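Local structure of adenylate kinase (Cryptosporidium parvum Iowa II, 3BE4) at residues E59-F63 / V175-V179; P92-P96 / K182-P186; G12-S16 / I125-I129. The protein probably catalyses reversible phosphoryl transfer between ATP and AMP, as in other adenylate kinases, and here binds bis(adenosine)-5'-pentaphosphate. All blocks are in the same frame, centred on the assembly; numbering follows the deposited sequence.

Interaction 1. Residues E59-F63 / V175-V179; sequences ESGNF and VRLDV. With AP5 (bis(adenosine)-5'-pentaphosphate), chain C.
Val-179 lies over one face of the Phe-63 ring, its CB 4.0 Å above the ring plane and displaced toward the rim, and the two side chains run past each other in opposite directions. Methyl CG2 does the touching, 3.4 Å from Phe-63 CE1; a chi1 of -54° sets CG1 beside the backbone N of Val-179 and leaves CG2 between that N and the carbonyl carbon. Asn-62 slants across Val-175, where OD1 is 3.7 Å from Val-175 CG1. The amide is held within its own turn: ND2 donates to Ser-60 OG at 2.9 Å, nearly in the amide plane and fairly straight (158°), while that hydroxyl is also bonded to Ile-57 O. Gly-61, just before this asparagine, closes helix 52-60 with a Schellman motif, and its positive phi and bare CA let the turn sit close against helix 170-184. Arg-176 passes along this glycine, CG 3.6 Å from Gly-61 O, then bends at chi2 and chi3. Its guanidinium meets the pentaphosphate edge-on, with O2B of AP5 in its plane and gripped by NE (2.8 Å) and NH2 (2.6 Å), while NH1 forms a salt bridge with Asp-168. The ribose hydroxyl O2F of AP5 donates to Asn-62 O.

Interaction 2. Residues P92-P96 / K182-P186; sequences PRTIP and KQTAP. With AP5 (bis(adenosine)-5'-pentaphosphate), chain C.
Thr-184 lays its side chain against the backbone and CB of Arg-93, with OG1 3.6 Å from Arg-93 CB and methyl CG2 packed on the CA side. The hydroxyl donates to Arg-93 O at 2.8 Å, in the carbonyl plane and on a lone pair (C=O...donor angle 133°). The same oxygen also receives a CA-H...O contact from Thr-184 CA, 3.3 Å from it. A chi1 of -57° keeps OG1 beside its own backbone N, facing Arg-93, and a water that donates to OG1 continues weakly to Arg-93 NH1. From here the arginine leads away along the adenine of the AMP-site half of AP5. CG lies by the exocyclic amine, NE is 3.3 Å from C5A of AP5, and a bend at chi3 brings the guanidinium partly over the base, N9A of AP5 lying offset above one face. NH1 and NH2 converge on O1B of AP5 (2.9 Å for NH1), NH2 adds a weak bond to O2A near its own plane, and NE donates to Gly-90 O, which steadies the group. Thr-94 is the N-cap of helix 95-108: OG1 bonds Gln-97 N and also Asp-66, while CG2 runs alongside Gln-183, 3.9 Å from Gln-183 OE1. A second water accepts from Ile-95 N and donates to Gln-183 O, joining the start of one helix to the C-terminal part of helix 170-184. Beyond it, Ile-95 CD1 makes a loose apolar touch on Pro-186 CB (4.4 Å). The directional bonds are one direct hydrogen bond and two water bridges, one of them weak; by gripping the arginine's carbonyl they tie the residue that spans base and phosphates to the C-terminal part of helix 170-184.

Interaction 3. Residues G12-S16 / I125-I129; sequences GAPGS and IIERI. With AP5 (bis(adenosine)-5'-pentaphosphate), chain C.
Ile-125 makes the main van der Waals contact, pressing both branches, CD1 and CG2, on the backbone of the 12-16 loop. CD1 comes to 3.3 Å from Gly-15 C, CG2 sits tightly at 3.1 Å from Pro-14 O, and CG1 faces Ala-13 CB more loosely. Ile-129 CG1 touches the bare CA of Gly-15, whose positive phi belongs to the third position of a type II turn from Ala-13 to Ser-16. Hydrogen bonds then shape the loop, the opening of the P-loop: Ser-16 OG donates to Ala-13 O at 2.7 Å in the carbonyl plane, and Gly-15 N donates to O3G of AP5 at 2.9 Å. The charged partner, Arg-128, rests its CB on Gly-15 O (3.5 Å), then turns at chi2 (-69°) to lay its guanidinium flat on the ATP-site adenine, N1B of AP5 3.3 Å above the plane and over its centre. Two waters sit at the guanidinium edge, in its plane, and accept from NH1. One donates to Gly-15 O and to O4J of AP5, the other to Ser-16 O, so the loop carbonyls reach the guanidinium through water. Glu-124 pairs with NH2 and Ala-202 O also binds it, fixing the group's rotation. The loop leaves central strand 7-12 and leads into helix 18-29; helix 122-130, which follows neighbouring strand 114-119, packs on one side of it, while Arg-176 and Phe-180 of helix 170-184 meet Pro-14.

How the interactions relate
All three contacts border the same AP5 molecule, interactions 1 and 2 by the AMP-site adenosine and the phosphates next to it, interaction 3 by the phosphates and the ATP-site adenosine. Interaction 3 is the core one, every touching residue buried beside the central sheet; the other two are partly buried. Interactions 1 and 2 share helix 170-184, and Phe-63 joins them, its ring packing on Arg-93, Thr-94, Gln-183 and Thr-184. Interaction 1 meets interaction 3 where Leu-177 touches Pro-14 and Ile-126, and Arg-176 touches Ile-129, whereas interactions 2 and 3 do not touch. Between their segments, 1 is van der Waals contact without a hydrogen bond, 2 has a direct hydrogen bond plus water, and 3 combines apolar packing with water bridges.

Interaction 1. Residues E59-F63 / V175-V179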
loop_
_atom_site.group_PDB
_atom_site.type_symbol
_atom_site.label_atom_id
_atom_site.label_comp_id
_atom_site.label_asym_id
_atom_site.label_seq_id
_atom_site.Cartn_x
_atom_site.Cartn_y
_atom_site.Cartn_z
ATOM N N GLU A 59 4.642 4.794 -14.357
ATOM C CA GLU A 59 3.687 5.698 -14.951
ATOM C C GLU A 59 2.830 5.007 -16.044
ATOM O O GLU A 59 1.762 5.515 -16.462
ATOM C CB GLU A 59 4.508 6.945 -15.431
ATOM C CG GLU A 59 5.196 7.631 -14.128
ATOM C CD GLU A 59 6.007 8.890 -14.426
ATOM O OE1 GLU A 59 6.100 9.286 -15.647
ATOM O OE2 GLU A 59 6.518 9.500 -13.449
ATOM N N SER A 60 3.208 3.779 -16.517
ATOM C CA SER A 60 2.390 3.029 -17.540
ATOM C C SER A 60 1.277 2.222 -16.747
ATOM O O SER A 60 0.346 1.735 -17.302
ATOM C CB SER A 60 3.295 2.065 -18.277
ATOM O OG SER A 60 3.650 0.943 -17.468
ATOM N N GLY A 61 1.518 2.062 -15.437
ATOM C CA GLY A 61 0.636 1.247 -14.549
ATOM C C GLY A 61 1.053 -0.161 -14.409
ATOM O O GLY A 61 0.393 -0.906 -13.651
ATOM N N ASN A 62 2.136 -0.584 -15.054
ATOM C CA ASN A 62 2.601 -1.952 -14.972
ATOM C C ASN A 62 3.424 -2.224 -13.754
ATOM O O ASN A 62 3.904 -1.252 -13.100
ATOM C CB ASN A 62 3.458 -2.289 -16.271
ATOM C CG ASN A 62 2.547 -2.562 -17.477
ATOM O OD1 ASN A 62 1.893 -3.611 -17.547
ATOM N ND2 ASN A 62 2.471 -1.583 -18.377
ATOM N N PHE A 63 3.601 -3.500 -13.440
ATOM C CA PHE A 63 4.414 -3.912 -12.370
ATOM C C PHE A 63 5.898 -3.784 -12.638
ATOM O O PHE A 63 6.375 -4.176 -13.716
ATOM C CB PHE A 63 4.214 -5.363 -11.958
ATOM C CG PHE A 63 2.873 -5.633 -11.384
ATOM C CD1 PHE A 63 1.921 -4.584 -11.072
ATOM C CD2 PHE A 63 2.529 -6.979 -11.091
ATOM C CE1 PHE A 63 0.635 -4.893 -10.454
ATOM C CE2 PHE A 63 1.286 -7.308 -10.517
ATOM C CZ PHE A 63 0.355 -6.275 -10.087
ATOM N N VAL A 175 -4.595 0.023 -16.792
ATOM C CA VAL A 175 -3.491 -0.990 -16.583
ATOM C C VAL A 175 -3.450 -1.471 -15.149
ATOM O O VAL A 175 -3.490 -2.664 -14.897
ATOM C CB VAL A 175 -2.186 -0.516 -17.093
ATOM C CG1 VAL A 175 -1.156 -1.579 -16.923
ATOM C CG2 VAL A 175 -2.379 -0.215 -18.576
ATOM N N ARG A 176 -3.422 -0.498 -14.190
ATOM C CA ARG A 176 -3.320 -0.846 -12.819
ATOM C C ARG A 176 -4.430 -1.775 -12.359
ATOM O O ARG A 176 -4.188 -2.779 -11.646
ATOM C CB ARG A 176 -3.327 0.442 -11.875
ATOM C CG ARG A 176 -1.966 1.150 -11.929
ATOM C CD ARG A 176 -2.091 2.664 -11.811
ATOM N NE ARG A 176 -2.370 2.956 -10.384
ATOM C CZ ARG A 176 -2.747 4.195 -10.009
ATOM N NH1 ARG A 176 -2.969 5.189 -10.913
ATOM N NH2 ARG A 176 -3.032 4.440 -8.690
ATOM N N LEU A 177 -5.679 -1.441 -12.744
ATOM C CA LEU A 177 -6.799 -2.308 -12.410
ATOM C C LEU A 177 -6.656 -3.696 -13.119
ATOM O O LEU A 177 -6.908 -4.726 -12.477
ATOM C CB LEU A 177 -8.081 -1.623 -12.779
ATOM C CG LEU A 177 -8.416 -0.567 -11.684
ATOM C CD1 LEU A 177 -9.555 0.316 -12.230
ATOM C CD2 LEU A 177 -8.824 -1.239 -10.443
ATOM N N ASP A 178 -6.279 -3.690 -14.379
ATOM C CA ASP A 178 -6.238 -4.974 -15.116
ATOM C C ASP A 178 -5.213 -5.915 -14.486
ATOM O O ASP A 178 -5.476 -7.144 -14.206
ATOM C CB ASP A 178 -5.840 -4.679 -16.540
ATOM C CG ASP A 178 -6.018 -5.897 -17.435
ATOM O OD1 ASP A 178 -7.074 -6.516 -17.321
ATOM O OD2 ASP A 178 -5.063 -6.271 -18.181
ATOM N N VAL A 179 -3.995 -5.388 -14.248
ATOM C CA VAL A 179 -2.919 -6.278 -13.673
ATOM C C VAL A 179 -3.283 -6.663 -12.224
ATOM O O VAL A 179 -2.954 -7.779 -11.746
ATOM C CB VAL A 179 -1.506 -5.683 -13.808
ATOM C CG1 VAL A 179 -1.223 -5.314 -15.319
ATOM C CG2 VAL A 179 -1.418 -4.328 -13.078
HETATM P PA AP5 C . 1.337 2.392 -5.362
HETATM O O1A AP5 C . 1.902 3.757 -4.937
HETATM O O2A AP5 C . 1.101 1.368 -4.354
HETATM O O3A AP5 C . 0.000 2.631 -6.211
HETATM P PB AP5 C . -1.281 1.715 -6.422
HETATM O O1B AP5 C . -0.953 0.308 -6.281
HETATM O O2B AP5 C . -1.978 2.238 -7.684
HETATM O O3B AP5 C . -2.166 2.184 -5.072
HETATM P PG AP5 C . -2.443 3.622 -4.517
HETATM O O1G AP5 C . -2.930 4.463 -5.646
HETATM O O2G AP5 C . -1.245 4.022 -3.758
HETATM O O3G AP5 C . -3.655 3.206 -3.592
HETATM P PD AP5 C . -3.916 3.194 -1.981
HETATM O O1D AP5 C . -2.661 3.563 -1.313
HETATM O O2D AP5 C . -4.602 1.920 -1.711
HETATM O O3D AP5 C . -5.038 4.324 -1.829
HETATM P PE AP5 C . -4.902 5.757 -1.145
HETATM O O1E AP5 C . -3.848 6.482 -1.797
HETATM O O2E AP5 C . -4.864 5.647 0.366
HETATM O O5F AP5 C . 2.252 1.681 -6.462
HETATM C C5F AP5 C . 2.721 2.597 -7.464
HETATM C C4F AP5 C . 3.164 1.640 -8.646
HETATM O O4F AP5 C . 4.448 1.165 -8.318
HETATM C C3F AP5 C . 2.350 0.438 -8.948
HETATM O O3F AP5 C . 1.248 0.739 -9.776
HETATM C C2F AP5 C . 3.441 -0.355 -9.697
HETATM O O2F AP5 C . 3.758 0.276 -10.998
HETATM C C1F AP5 C . 4.661 -0.175 -8.812
HETATM N N9A AP5 C . 4.665 -1.143 -7.749
HETATM C C8A AP5 C . 4.444 -0.806 -6.385
HETATM N N7A AP5 C . 4.523 -1.891 -5.632
HETATM C C5A AP5 C . 4.851 -2.962 -6.487
HETATM C C6A AP5 C . 5.113 -4.294 -6.228
HETATM N N6A AP5 C . 4.956 -4.967 -5.082
HETATM N N1A AP5 C . 5.417 -5.054 -7.384
HETATM C C2A AP5 C . 5.541 -4.444 -8.543
HETATM N N3A AP5 C . 5.305 -3.148 -8.841
HETATM C C4A AP5 C . 5.015 -2.355 -7.710
HETATM O O5J AP5 C . -6.329 6.338 -1.449
HETATM C C5J AP5 C . -6.690 6.756 -2.855
HETATM C C4J AP5 C . -7.652 7.950 -2.674
HETATM O O4J AP5 C . -8.886 7.636 -1.999
HETATM C C3J AP5 C . -6.970 9.141 -1.997
HETATM O O3J AP5 C . -7.419 10.337 -2.598
HETATM C C2J AP5 C . -7.624 9.002 -0.657
HETATM O O2J AP5 C . -7.713 10.259 -0.000
HETATM C C1J AP5 C . -9.023 8.595 -0.817
HETATM N N9B AP5 C . -9.662 7.779 0.168
HETATM C C8B AP5 C . -9.056 6.844 1.005
HETATM N N7B AP5 C . -10.020 6.248 1.731
HETATM C C5B AP5 C . -11.232 6.793 1.377
HETATM C C6B AP5 C . -12.590 6.451 1.669
HETATM N N6B AP5 C . -12.854 5.489 2.554
HETATM N N1B AP5 C . -13.575 7.183 1.079
HETATM C C2B AP5 C . -13.255 8.133 0.097
HETATM N N3B AP5 C . -11.980 8.438 -0.294
HETATM C C4B AP5 C . -10.958 7.699 0.275
#

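Interaction 2. Residues P92-P96 / K182-P186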
loop_
_atom_site.group_PDB
_atom_site.type_symbol
_atom_site.label_atom_id
_atom_site.label_comp_id
_atom_site.label_asym_id
_atom_site.label_seq_id
_atom_site.Cartn_x
_atom_site.Cartn_y
_atom_site.Cartn_z
ATOM N N PRO A 92 2.905 -8.056 -0.829
ATOM C CA PRO A 92 3.134 -8.580 -2.223
ATOM C C PRO A 92 2.027 -8.273 -3.198
ATOM O O PRO A 92 0.906 -8.122 -2.771
ATOM C CB PRO A 92 3.120 -10.161 -2.003
ATOM C CG PRO A 92 2.394 -10.322 -0.771
ATOM C CD PRO A 92 2.675 -9.126 0.145
ATOM N N ARG A 93 2.293 -8.277 -4.508
ATOM C CA ARG A 93 1.183 -8.075 -5.383
ATOM C C ARG A 93 1.239 -9.144 -6.480
ATOM O O ARG A 93 0.435 -9.104 -7.372
ATOM C CB ARG A 93 1.023 -6.494 -5.764
ATOM C CG ARG A 93 2.058 -5.974 -6.597
ATOM C CD ARG A 93 1.518 -4.671 -7.141
ATOM N NE ARG A 93 1.633 -3.569 -6.135
ATOM C CZ ARG A 93 1.017 -2.408 -6.318
ATOM N NH1 ARG A 93 0.177 -2.137 -7.327
ATOM N NH2 ARG A 93 1.289 -1.446 -5.387
ATOM N N THR A 94 2.147 -10.138 -6.371
ATOM C CA THR A 94 2.146 -11.304 -7.258
ATOM C C THR A 94 2.448 -12.520 -6.350
ATOM O O THR A 94 2.968 -12.394 -5.237
ATOM C CB THR A 94 3.254 -11.276 -8.330
ATOM O OG1 THR A 94 4.560 -11.304 -7.658
ATOM C CG2 THR A 94 3.142 -10.078 -9.207
ATOM N N ILE A 95 2.182 -13.710 -6.862
ATOM C CA ILE A 95 2.448 -14.910 -6.149
ATOM C C ILE A 95 3.976 -15.069 -5.926
ATOM O O ILE A 95 4.288 -15.394 -4.784
ATOM C CB ILE A 95 1.813 -16.194 -6.915
ATOM C CG1 ILE A 95 0.318 -16.075 -6.906
ATOM C CG2 ILE A 95 2.244 -17.442 -6.188
ATOM C CD1 ILE A 95 -0.257 -16.164 -5.445
ATOM N N PRO A 96 4.893 -14.875 -6.930
ATOM C CA PRO A 96 6.346 -14.910 -6.604
ATOM C C PRO A 96 6.766 -13.953 -5.509
ATOM O O PRO A 96 7.597 -14.293 -4.687
ATOM C CB PRO A 96 7.078 -14.672 -7.940
ATOM C CG PRO A 96 6.006 -15.177 -8.937
ATOM C CD PRO A 96 4.659 -14.783 -8.408
ATOM N N LYS A 182 -5.692 -9.640 -12.643
ATOM C CA LYS A 182 -4.996 -10.824 -13.171
ATOM C C LYS A 182 -3.984 -11.427 -12.183
ATOM O O LYS A 182 -3.863 -12.682 -11.994
ATOM C CB LYS A 182 -4.296 -10.455 -14.479
ATOM C CG LYS A 182 -5.318 -10.316 -15.608
ATOM C CD LYS A 182 -4.603 -9.794 -16.940
ATOM C CE LYS A 182 -5.537 -9.729 -18.232
ATOM N NZ LYS A 182 -6.986 -9.518 -18.008
ATOM N N GLN A 183 -3.155 -10.590 -11.564
ATOM C CA GLN A 183 -1.945 -11.018 -10.829
ATOM C C GLN A 183 -2.044 -10.898 -9.336
ATOM O O GLN A 183 -1.405 -11.704 -8.617
ATOM C CB GLN A 183 -0.701 -10.264 -11.342
ATOM C CG GLN A 183 -0.344 -10.797 -12.718
ATOM C CD GLN A 183 0.861 -10.180 -13.327
ATOM O OE1 GLN A 183 1.991 -10.381 -12.884
ATOM N NE2 GLN A 183 0.637 -9.426 -14.384
ATOM N N THR A 184 -2.780 -9.880 -8.851
ATOM C CA THR A 184 -2.779 -9.599 -7.390
ATOM C C THR A 184 -3.937 -10.293 -6.734
ATOM O O THR A 184 -3.777 -10.834 -5.679
ATOM C CB THR A 184 -2.854 -8.096 -7.176
ATOM O OG1 THR A 184 -1.753 -7.507 -7.865
ATOM C CG2 THR A 184 -2.762 -7.796 -5.626
ATOM N N ALA A 185 -5.131 -10.234 -7.340
ATOM C CA ALA A 185 -6.313 -10.845 -6.762
ATOM C C ALA A 185 -6.183 -12.335 -6.301
ATOM O O ALA A 185 -6.771 -12.668 -5.250
ATOM C CB ALA A 185 -7.466 -10.642 -7.674
ATOM N N PRO A 186 -5.385 -13.165 -6.998
ATOM C CA PRO A 186 -5.049 -14.554 -6.559
ATOM C C PRO A 186 -4.430 -14.699 -5.186
ATOM O O PRO A 186 -4.451 -15.795 -4.583
ATOM C CB PRO A 186 -3.980 -14.988 -7.557
ATOM C CG PRO A 186 -4.403 -14.360 -8.821
ATOM C CD PRO A 186 -4.770 -12.929 -8.341
HETATM P PA AP5 C . 1.337 2.392 -5.362
HETATM O O1A AP5 C . 1.902 3.757 -4.937
HETATM O O2A AP5 C . 1.101 1.368 -4.354
HETATM O O3A AP5 C . 0.000 2.631 -6.211
HETATM P PB AP5 C . -1.281 1.715 -6.422
HETATM O O1B AP5 C . -0.953 0.308 -6.281
HETATM O O2B AP5 C . -1.978 2.238 -7.684
HETATM O O3B AP5 C . -2.166 2.184 -5.072
HETATM P PG AP5 C . -2.443 3.622 -4.517
HETATM O O1G AP5 C . -2.930 4.463 -5.646
HETATM O O2G AP5 C . -1.245 4.022 -3.758
HETATM O O3G AP5 C . -3.655 3.206 -3.592
HETATM P PD AP5 C . -3.916 3.194 -1.981
HETATM O O1D AP5 C . -2.661 3.563 -1.313
HETATM O O2D AP5 C . -4.602 1.920 -1.711
HETATM O O3D AP5 C . -5.038 4.324 -1.829
HETATM P PE AP5 C . -4.902 5.757 -1.145
HETATM O O1E AP5 C . -3.848 6.482 -1.797
HETATM O O2E AP5 C . -4.864 5.647 0.366
HETATM O O5F AP5 C . 2.252 1.681 -6.462
HETATM C C5F AP5 C . 2.721 2.597 -7.464
HETATM C C4F AP5 C . 3.164 1.640 -8.646
HETATM O O4F AP5 C . 4.448 1.165 -8.318
HETATM C C3F AP5 C . 2.350 0.438 -8.948
HETATM O O3F AP5 C . 1.248 0.739 -9.776
HETATM C C2F AP5 C . 3.441 -0.355 -9.697
HETATM O O2F AP5 C . 3.758 0.276 -10.998
HETATM C C1F AP5 C . 4.661 -0.175 -8.812
HETATM N N9A AP5 C . 4.665 -1.143 -7.749
HETATM C C8A AP5 C . 4.444 -0.806 -6.385
HETATM N N7A AP5 C . 4.523 -1.891 -5.632
HETATM C C5A AP5 C . 4.851 -2.962 -6.487
HETATM C C6A AP5 C . 5.113 -4.294 -6.228
HETATM N N6A AP5 C . 4.956 -4.967 -5.082
HETATM N N1A AP5 C . 5.417 -5.054 -7.384
HETATM C C2A AP5 C . 5.541 -4.444 -8.543
HETATM N N3A AP5 C . 5.305 -3.148 -8.841
HETATM C C4A AP5 C . 5.015 -2.355 -7.710
HETATM O O5J AP5 C . -6.329 6.338 -1.449
HETATM C C5J AP5 C . -6.690 6.756 -2.855
HETATM C C4J AP5 C . -7.652 7.950 -2.674
HETATM O O4J AP5 C . -8.886 7.636 -1.999
HETATM C C3J AP5 C . -6.970 9.141 -1.997
HETATM O O3J AP5 C . -7.419 10.337 -2.598
HETATM C C2J AP5 C . -7.624 9.002 -0.657
HETATM O O2J AP5 C . -7.713 10.259 -0.000
HETATM C C1J AP5 C . -9.023 8.595 -0.817
HETATM N N9B AP5 C . -9.662 7.779 0.168
HETATM C C8B AP5 C . -9.056 6.844 1.005
HETATM N N7B AP5 C . -10.020 6.248 1.731
HETATM C C5B AP5 C . -11.232 6.793 1.377
HETATM C C6B AP5 C . -12.590 6.451 1.669
HETATM N N6B AP5 C . -12.854 5.489 2.554
HETATM N N1B AP5 C . -13.575 7.183 1.079
HETATM C C2B AP5 C . -13.255 8.133 0.097
HETATM N N3B AP5 C . -11.980 8.438 -0.294
HETATM C C4B AP5 C . -10.958 7.699 0.275
HETATM O O HOH W 1 -1.868 -4.541 -7.736
HETATM O O HOH W 2 0.484 -13.598 -9.314
#

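Interaction 3. Residues G12-S16 / I125-I129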
loop_
_atom_site.group_PDB
_atom_site.type_symbol
_atom_site.label_atom_id
_atom_site.label_comp_id
_atom_site.label_asym_id
_atom_site.label_seq_id
_atom_site.Cartn_x
_atom_site.Cartn_y
_atom_site.Cartn_z
ATOM N N GLY A 12 -5.456 -4.937 -1.865
ATOM C CA GLY A 12 -6.699 -4.318 -2.318
ATOM C C GLY A 12 -6.322 -3.654 -3.647
ATOM O O GLY A 12 -5.154 -3.459 -3.945
ATOM N N ALA A 13 -7.366 -3.336 -4.388
ATOM C CA ALA A 13 -7.190 -2.684 -5.712
ATOM C C ALA A 13 -6.304 -1.463 -5.579
ATOM O O ALA A 13 -6.338 -0.792 -4.517
ATOM C CB ALA A 13 -8.526 -2.365 -6.282
ATOM N N PRO A 14 -5.569 -1.054 -6.629
ATOM C CA PRO A 14 -4.912 0.214 -6.671
ATOM C C PRO A 14 -5.980 1.300 -6.344
ATOM O O PRO A 14 -7.096 1.316 -6.831
ATOM C CB PRO A 14 -4.386 0.299 -8.110
ATOM C CG PRO A 14 -5.247 -0.722 -8.838
ATOM C CD PRO A 14 -5.412 -1.811 -7.932
ATOM N N GLY A 15 -5.678 2.210 -5.407
ATOM C CA GLY A 15 -6.663 3.190 -5.140
ATOM C C GLY A 15 -7.707 2.920 -4.041
ATOM O O GLY A 15 -8.578 3.768 -3.732
ATOM N N SER A 16 -7.566 1.776 -3.343
ATOM C CA SER A 16 -8.562 1.308 -2.425
ATOM C C SER A 16 -8.501 1.934 -1.018
ATOM O O SER A 16 -9.421 1.636 -0.245
ATOM C CB SER A 16 -8.579 -0.238 -2.372
ATOM O OG SER A 16 -7.240 -0.714 -2.013
ATOM N N ILE A 125 -13.211 2.913 -7.500
ATOM C CA ILE A 125 -11.718 3.266 -7.500
ATOM C C ILE A 125 -11.465 4.425 -8.461
ATOM O O ILE A 125 -10.615 5.187 -8.230
ATOM C CB ILE A 125 -10.878 1.992 -8.058
ATOM C CG1 ILE A 125 -11.015 0.906 -6.939
ATOM C CG2 ILE A 125 -9.517 2.328 -8.555
ATOM C CD1 ILE A 125 -10.161 1.439 -5.658
ATOM N N ILE A 126 -12.118 4.502 -9.614
ATOM C CA ILE A 126 -11.874 5.572 -10.540
ATOM C C ILE A 126 -12.246 6.902 -9.887
ATOM O O ILE A 126 -11.423 7.777 -10.069
ATOM C CB ILE A 126 -12.766 5.408 -11.776
ATOM C CG1 ILE A 126 -12.390 4.095 -12.512
ATOM C CG2 ILE A 126 -12.789 6.624 -12.639
ATOM C CD1 ILE A 126 -11.187 3.943 -12.839
ATOM N N GLU A 127 -13.247 6.927 -8.997
ATOM C CA GLU A 127 -13.680 8.168 -8.368
ATOM C C GLU A 127 -12.629 8.393 -7.250
ATOM O O GLU A 127 -12.286 9.606 -6.945
ATOM C CB GLU A 127 -15.027 7.836 -7.704
ATOM C CG GLU A 127 -15.471 9.009 -6.805
ATOM C CD GLU A 127 -15.749 10.330 -7.503
ATOM O OE1 GLU A 127 -15.786 10.317 -8.794
ATOM O OE2 GLU A 127 -16.164 11.228 -6.683
ATOM N N ARG A 128 -12.156 7.351 -6.607
ATOM C CA ARG A 128 -11.119 7.630 -5.530
ATOM C C ARG A 128 -9.856 8.253 -6.128
ATOM O O ARG A 128 -9.310 9.261 -5.610
ATOM C CB ARG A 128 -10.655 6.338 -4.805
ATOM C CG ARG A 128 -11.797 5.526 -4.154
ATOM C CD ARG A 128 -12.315 6.380 -2.961
ATOM N NE ARG A 128 -13.460 5.763 -2.258
ATOM C CZ ARG A 128 -13.362 4.808 -1.276
ATOM N NH1 ARG A 128 -12.198 4.364 -0.826
ATOM N NH2 ARG A 128 -14.548 4.385 -0.733
ATOM N N ILE A 129 -9.380 7.750 -7.260
ATOM C CA ILE A 129 -8.092 8.222 -7.859
ATOM C C ILE A 129 -8.325 9.624 -8.438
ATOM O O ILE A 129 -7.486 10.497 -8.318
ATOM C CB ILE A 129 -7.636 7.148 -8.960
ATOM C CG1 ILE A 129 -7.137 5.921 -8.257
ATOM C CG2 ILE A 129 -6.585 7.902 -9.716
ATOM C CD1 ILE A 129 -6.774 4.788 -9.235
HETATM P PA AP5 C . 1.337 2.392 -5.362
HETATM O O1A AP5 C . 1.902 3.757 -4.937
HETATM O O2A AP5 C . 1.101 1.368 -4.354
HETATM O O3A AP5 C . 0.000 2.631 -6.211
HETATM P PB AP5 C . -1.281 1.715 -6.422
HETATM O O1B AP5 C . -0.953 0.308 -6.281
HETATM O O2B AP5 C . -1.978 2.238 -7.684
HETATM O O3B AP5 C . -2.166 2.184 -5.072
HETATM P PG AP5 C . -2.443 3.622 -4.517
HETATM O O1G AP5 C . -2.930 4.463 -5.646
HETATM O O2G AP5 C . -1.245 4.022 -3.758
HETATM O O3G AP5 C . -3.655 3.206 -3.592
HETATM P PD AP5 C . -3.916 3.194 -1.981
HETATM O O1D AP5 C . -2.661 3.563 -1.313
HETATM O O2D AP5 C . -4.602 1.920 -1.711
HETATM O O3D AP5 C . -5.038 4.324 -1.829
HETATM P PE AP5 C . -4.902 5.757 -1.145
HETATM O O1E AP5 C . -3.848 6.482 -1.797
HETATM O O2E AP5 C . -4.864 5.647 0.366
HETATM O O5F AP5 C . 2.252 1.681 -6.462
HETATM C C5F AP5 C . 2.721 2.597 -7.464
HETATM C C4F AP5 C . 3.164 1.640 -8.646
HETATM O O4F AP5 C . 4.448 1.165 -8.318
HETATM C C3F AP5 C . 2.350 0.438 -8.948
HETATM O O3F AP5 C . 1.248 0.739 -9.776
HETATM C C2F AP5 C . 3.441 -0.355 -9.697
HETATM O O2F AP5 C . 3.758 0.276 -10.998
HETATM C C1F AP5 C . 4.661 -0.175 -8.812
HETATM N N9A AP5 C . 4.665 -1.143 -7.749
HETATM C C8A AP5 C . 4.444 -0.806 -6.385
HETATM N N7A AP5 C . 4.523 -1.891 -5.632
HETATM C C5A AP5 C . 4.851 -2.962 -6.487
HETATM C C6A AP5 C . 5.113 -4.294 -6.228
HETATM N N6A AP5 C . 4.956 -4.967 -5.082
HETATM N N1A AP5 C . 5.417 -5.054 -7.384
HETATM C C2A AP5 C . 5.541 -4.444 -8.543
HETATM N N3A AP5 C . 5.305 -3.148 -8.841
HETATM C C4A AP5 C . 5.015 -2.355 -7.710
HETATM O O5J AP5 C . -6.329 6.338 -1.449
HETATM C C5J AP5 C . -6.690 6.756 -2.855
HETATM C C4J AP5 C . -7.652 7.950 -2.674
HETATM O O4J AP5 C . -8.886 7.636 -1.999
HETATM C C3J AP5 C . -6.970 9.141 -1.997
HETATM O O3J AP5 C . -7.419 10.337 -2.598
HETATM C C2J AP5 C . -7.624 9.002 -0.657
HETATM O O2J AP5 C . -7.713 10.259 -0.000
HETATM C C1J AP5 C . -9.023 8.595 -0.817
HETATM N N9B AP5 C . -9.662 7.779 0.168
HETATM C C8B AP5 C . -9.056 6.844 1.005
HETATM N N7B AP5 C . -10.020 6.248 1.731
HETATM C C5B AP5 C . -11.232 6.793 1.377
HETATM C C6B AP5 C . -12.590 6.451 1.669
HETATM N N6B AP5 C . -12.854 5.489 2.554
HETATM N N1B AP5 C . -13.575 7.183 1.079
HETATM C C2B AP5 C . -13.255 8.133 0.097
HETATM N N3B AP5 C . -11.980 8.438 -0.294
HETATM C C4B AP5 C . -10.958 7.699 0.275
HETATM O O HOH W 3 -9.552 4.908 -1.654
HETATM O O HOH W 4 -11.179 2.551 1.654
#